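Local structure of copper-containing nitrite reductase (Thermus scotoductus, 6HBE) at residues Pro138-Glu147 and Glu223-Leu234. The protein probably reduces nitrite to nitric oxide with electrons from cytochrome c, working as a copper-containing homotrimer of three-domain subunits. Numbering follows the deposited sequence.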
loop_
_atom_site.group_PDB
_atom_site.type_symbol
_atom_site.label_atom_id
_atom_site.label_comp_id
_atom_site.label_asym_id
_atom_site.label_seq_id
_atom_site.Cartn_x
_atom_site.Cartn_y
_atom_site.Cartn_z
ATOM N N PRO C 138 -6.624 24.884 21.469
ATOM C CA PRO C 138 -7.834 24.802 22.283
ATOM C C PRO C 138 -7.844 25.761 23.470
ATOM O O PRO C 138 -6.783 26.107 24.004
ATOM C CB PRO C 138 -7.808 23.373 22.813
ATOM C CG PRO C 138 -6.357 23.011 22.851
ATOM C CD PRO C 138 -5.759 23.697 21.659
ATOM N N LYS C 139 -9.049 26.150 23.887
ATOM C CA LYS C 139 -9.219 26.909 25.109
ATOM C C LYS C 139 -8.924 26.001 26.294
ATOM O O LYS C 139 -8.260 26.419 27.210
ATOM C CB LYS C 139 -10.641 27.473 25.238
ATOM C CG LYS C 139 -11.005 28.499 24.170
ATOM C CD LYS C 139 -11.656 29.758 24.752
ATOM C CE LYS C 139 -12.042 30.740 23.650
ATOM N NZ LYS C 139 -13.267 30.313 22.909
ATOM N N GLU C 140 -9.421 24.763 26.263
ATOM C CA GLU C 140 -9.085 23.753 27.277
ATOM C C GLU C 140 -7.616 23.370 27.120
ATOM O O GLU C 140 -7.206 22.916 26.046
ATOM C CB GLU C 140 -9.971 22.502 27.106
ATOM C CG GLU C 140 -9.642 21.343 28.055
ATOM C CD GLU C 140 -10.431 20.064 27.782
ATOM O OE1 GLU C 140 -11.335 20.046 26.912
ATOM O OE2 GLU C 140 -10.132 19.063 28.453
ATOM N N LYS C 141 -6.819 23.536 28.172
ATOM C CA LYS C 141 -5.388 23.196 28.074
ATOM C C LYS C 141 -5.164 21.670 28.025
ATOM O O LYS C 141 -5.913 20.916 28.629
ATOM C CB LYS C 141 -4.608 23.844 29.220
ATOM C CG LYS C 141 -4.644 25.365 29.121
ATOM C CD LYS C 141 -3.821 26.047 30.201
ATOM C CE LYS C 141 -3.942 27.566 30.116
ATOM N NZ LYS C 141 -3.504 28.091 28.791
ATOM N N TYR C 142 -4.153 21.226 27.267
ATOM C CA TYR C 142 -3.787 19.799 27.191
ATOM C C TYR C 142 -3.293 19.330 28.571
ATOM O O TYR C 142 -2.863 20.144 29.409
ATOM C CB TYR C 142 -2.701 19.562 26.096
ATOM C CG TYR C 142 -3.176 19.835 24.661
ATOM C CD1 TYR C 142 -4.012 18.930 23.985
ATOM C CD2 TYR C 142 -2.774 20.978 23.982
ATOM C CE1 TYR C 142 -4.442 19.188 22.677
ATOM C CE2 TYR C 142 -3.193 21.245 22.683
ATOM C CZ TYR C 142 -4.022 20.355 22.026
ATOM O OH TYR C 142 -4.431 20.656 20.738
ATOM N N ARG C 143 -3.359 18.026 28.816
ATOM C CA ARG C 143 -3.143 17.478 30.151
ATOM C C ARG C 143 -1.766 17.768 30.782
ATOM O O ARG C 143 -1.707 18.131 31.977
ATOM C CB ARG C 143 -3.468 15.986 30.151
ATOM C CG ARG C 143 -3.217 15.272 31.461
ATOM C CD ARG C 143 -3.904 13.924 31.485
ATOM N NE ARG C 143 -3.232 13.019 32.394
ATOM C CZ ARG C 143 -3.545 11.743 32.554
ATOM N NH1 ARG C 143 -4.564 11.208 31.892
ATOM N NH2 ARG C 143 -2.828 11.000 33.388
ATOM N N MET C 144 -0.672 17.627 30.020
ATOM C CA MET C 144 0.672 17.880 30.558
ATOM C C MET C 144 0.902 19.372 30.870
ATOM O O MET C 144 1.614 19.703 31.817
ATOM C CB MET C 144 1.793 17.354 29.638
ATOM C CG MET C 144 3.185 17.323 30.305
ATOM S SD MET C 144 4.482 16.573 29.260
ATOM C CE MET C 144 4.075 14.832 29.447
ATOM N N GLU C 145 0.331 20.276 30.079
ATOM C CA GLU C 145 0.376 21.711 30.422
ATOM C C GLU C 145 -0.369 21.976 31.735
ATOM O O GLU C 145 0.153 22.653 32.617
ATOM C CB GLU C 145 -0.203 22.592 29.312
ATOM C CG GLU C 145 -0.312 24.079 29.697
ATOM C CD GLU C 145 -0.366 25.052 28.516
ATOM O OE1 GLU C 145 -0.321 24.647 27.326
ATOM O OE2 GLU C 145 -0.441 26.269 28.788
ATOM N N ARG C 146 -1.562 21.425 31.874
ATOM C CA ARG C 146 -2.344 21.594 33.106
ATOM C C ARG C 146 -1.542 21.079 34.302
ATOM O O ARG C 146 -1.313 21.831 35.256
ATOM C CB ARG C 146 -3.709 20.898 33.013
ATOM C CG ARG C 146 -4.551 21.041 34.282
ATOM C CD ARG C 146 -5.965 20.458 34.188
ATOM N NE ARG C 146 -5.986 18.996 34.027
ATOM C CZ ARG C 146 -6.268 18.308 32.912
ATOM N NH1 ARG C 146 -6.573 18.903 31.760
ATOM N NH2 ARG C 146 -6.234 16.978 32.955
ATOM N N GLU C 147 -1.095 19.821 34.223
ATOM C CA GLU C 147 -0.298 19.172 35.284
ATOM C C GLU C 147 0.995 19.885 35.674
ATOM O O GLU C 147 1.332 19.912 36.854
ATOM C CB GLU C 147 0.019 17.698 34.932
ATOM C CG GLU C 147 -1.207 16.772 34.968
ATOM C CD GLU C 147 -0.936 15.370 34.428
ATOM O OE1 GLU C 147 0.119 15.122 33.812
ATOM O OE2 GLU C 147 -1.766 14.485 34.626
ATOM N N GLU C 223 3.755 10.214 26.208
ATOM C CA GLU C 223 2.971 10.177 27.443
ATOM C C GLU C 223 1.478 10.361 27.177
ATOM O O GLU C 223 0.651 9.566 27.662
ATOM C CB GLU C 223 3.497 11.211 28.433
ATOM C CG GLU C 223 5.017 11.056 28.643
ATOM C CD GLU C 223 5.541 11.751 29.865
ATOM O OE1 GLU C 223 4.911 11.610 30.935
ATOM O OE2 GLU C 223 6.584 12.429 29.751
ATOM N N TYR C 224 1.138 11.414 26.435
ATOM C CA TYR C 224 -0.258 11.721 26.087
ATOM C C TYR C 224 -0.344 12.086 24.607
ATOM O O TYR C 224 0.471 12.845 24.136
ATOM C CB TYR C 224 -0.786 12.919 26.898
ATOM C CG TYR C 224 -0.593 12.842 28.403
ATOM C CD1 TYR C 224 -1.012 11.728 29.135
ATOM C CD2 TYR C 224 -0.033 13.921 29.109
ATOM C CE1 TYR C 224 -0.832 11.655 30.527
ATOM C CE2 TYR C 224 0.151 13.863 30.507
ATOM C CZ TYR C 224 -0.245 12.729 31.206
ATOM O OH TYR C 224 -0.077 12.688 32.582
ATOM N N MET C 225 -1.358 11.586 23.904
ATOM C CA MET C 225 -1.621 11.948 22.513
ATOM C C MET C 225 -3.103 12.259 22.331
ATOM O O MET C 225 -3.933 11.676 22.988
ATOM C CB MET C 225 -1.234 10.821 21.549
ATOM C CG MET C 225 0.029 10.081 21.899
ATOM S SD MET C 225 0.705 9.058 20.576
ATOM C CE MET C 225 -0.679 7.984 20.230
ATOM N N TYR C 226 -3.407 13.147 21.391
ATOM C CA TYR C 226 -4.768 13.590 21.130
ATOM C C TYR C 226 -5.076 13.430 19.648
ATOM O O TYR C 226 -4.500 14.137 18.815
ATOM C CB TYR C 226 -4.930 15.046 21.586
ATOM C CG TYR C 226 -4.436 15.264 23.003
ATOM C CD1 TYR C 226 -3.101 15.596 23.256
ATOM C CD2 TYR C 226 -5.295 15.124 24.094
ATOM C CE1 TYR C 226 -2.639 15.776 24.564
ATOM C CE2 TYR C 226 -4.844 15.304 25.395
ATOM C CZ TYR C 226 -3.530 15.633 25.633
ATOM O OH TYR C 226 -3.075 15.813 26.922
ATOM N N TYR C 227 -5.965 12.506 19.312
ATOM C CA TYR C 227 -6.347 12.272 17.910
ATOM C C TYR C 227 -7.082 13.505 17.335
ATOM O O TYR C 227 -7.985 14.059 17.987
ATOM C CB TYR C 227 -7.160 10.996 17.751
ATOM C CG TYR C 227 -7.513 10.578 16.302
ATOM C CD1 TYR C 227 -6.525 10.345 15.337
ATOM C CD2 TYR C 227 -8.838 10.386 15.918
ATOM C CE1 TYR C 227 -6.861 9.953 14.034
ATOM C CE2 TYR C 227 -9.191 9.981 14.631
ATOM C CZ TYR C 227 -8.204 9.759 13.684
ATOM O OH TYR C 227 -8.611 9.381 12.398
ATOM N N GLN C 228 -6.618 13.935 16.160
ATOM C CA GLN C 228 -6.995 15.189 15.473
ATOM C C GLN C 228 -6.506 16.464 16.180
ATOM O O GLN C 228 -6.844 17.568 15.752
ATOM C CB GLN C 228 -8.509 15.272 15.254
ATOM C CG GLN C 228 -9.087 14.013 14.581
ATOM C CD GLN C 228 -8.898 14.026 13.065
ATOM O OE1 GLN C 228 -9.097 15.054 12.422
ATOM N NE2 GLN C 228 -8.579 12.876 12.492
ATOM N N GLY C 229 -5.714 16.321 17.233
ATOM C CA GLY C 229 -5.390 17.457 18.121
ATOM C C GLY C 229 -6.500 17.927 19.075
ATOM O O GLY C 229 -6.314 18.947 19.776
ATOM N N ASN C 230 -7.628 17.222 19.121
ATOM C CA ASN C 230 -8.722 17.573 20.037
ATOM C C ASN C 230 -8.452 17.025 21.441
ATOM O O ASN C 230 -8.331 15.805 21.609
ATOM C CB ASN C 230 -10.072 17.050 19.516
ATOM C CG ASN C 230 -11.268 17.626 20.275
ATOM O OD1 ASN C 230 -11.358 17.480 21.489
ATOM N ND2 ASN C 230 -12.188 18.265 19.557
ATOM N N PRO C 231 -8.427 17.908 22.471
ATOM C CA PRO C 231 -8.128 17.423 23.836
ATOM C C PRO C 231 -8.961 16.273 24.372
ATOM O O PRO C 231 -8.471 15.557 25.229
ATOM C CB PRO C 231 -8.349 18.656 24.723
ATOM C CG PRO C 231 -8.138 19.807 23.825
ATOM C CD PRO C 231 -8.631 19.375 22.460
ATOM N N LYS C 232 -10.192 16.088 23.889
ATOM C CA LYS C 232 -11.055 14.995 24.344
ATOM C C LYS C 232 -10.623 13.592 23.895
ATOM O O LYS C 232 -10.971 12.599 24.533
ATOM C CB LYS C 232 -12.497 15.172 23.851
ATOM C CG LYS C 232 -13.190 16.478 24.207
ATOM C CD LYS C 232 -13.204 16.766 25.687
ATOM C CE LYS C 232 -13.894 18.097 25.930
ATOM N NZ LYS C 232 -13.773 18.490 27.359
ATOM N N ASN C 233 -9.882 13.507 22.800
ATOM C CA ASN C 233 -9.536 12.223 22.184
ATOM C C ASN C 233 -8.168 11.677 22.685
ATOM O O ASN C 233 -7.229 11.444 21.882
ATOM C CB ASN C 233 -9.508 12.379 20.656
ATOM C CG ASN C 233 -10.841 12.817 20.053
ATOM O OD1 ASN C 233 -11.919 12.505 20.549
ATOM N ND2 ASN C 233 -10.765 13.510 18.934
ATOM N N LEU C 234 -8.081 11.435 23.998
ATOM C CA LEU C 234 -6.823 11.080 24.672
ATOM C C LEU C 234 -6.445 9.589 24.570
ATOM O O LEU C 234 -7.271 8.720 24.797
ATOM C CB LEU C 234 -6.889 11.464 26.163
ATOM C CG LEU C 234 -5.697 11.098 27.073
ATOM C CD1 LEU C 234 -4.443 11.853 26.660
ATOM C CD2 LEU C 234 -6.038 11.397 28.529
#
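Glu140 and Lys232 form a salt bridge near the surface, with Lys232 NZ 2.9 Å from Glu140 OE1, on its syn side but tilted out of the carboxylate plane. Deeper in, the hydroxyl of Tyr142 donates to a lone pair of the Gly229 carbonyl, OH to O 2.7 Å. Tyr224 OH donates to the syn lone pair of Glu147 OE1 at 2.7 Å. Glu147 OE2 accepts from Arg143 NE at 3.0 Å, met from above the carboxylate plane. The carboxylate of Glu147, one turn on from Arg143 along the helix, takes one bond from each of these two. The CD of Arg143 lies over one face of the Tyr224 ring in a CH-pi contact, reached by an extended chain whose CG is anti to the backbone N (chi1 177°), and NH2 makes a weak bond to Tyr224 OH. Cutting Arg143 back to an alanine is likely to cost Glu147 its positive partner and take the CH-pi contact off the Tyr224 ring. At the helix start, Arg143 N donates to Tyr226 OH at 2.9 Å. The same hydroxyl is hydrogen-bonded to Glu252, which also takes Met144 N.

Apolar contacts surround these bonds. Tyr142 turns an edge to the face of Tyr226, with CD1 over the ring centre and the planes 51° apart. Pro231 CG packs on Pro138 CB at 3.7 Å. Met144 CE rests against the carboxylate of Glu223, itself salt-bridged to Arg254.

Tyr142 is the N-cap residue of helix 143-148. The contact seats the link that leaves the first cupredoxin domain on the sheet of the second, in the tandem-domain arrangement of copper nitrite reductases.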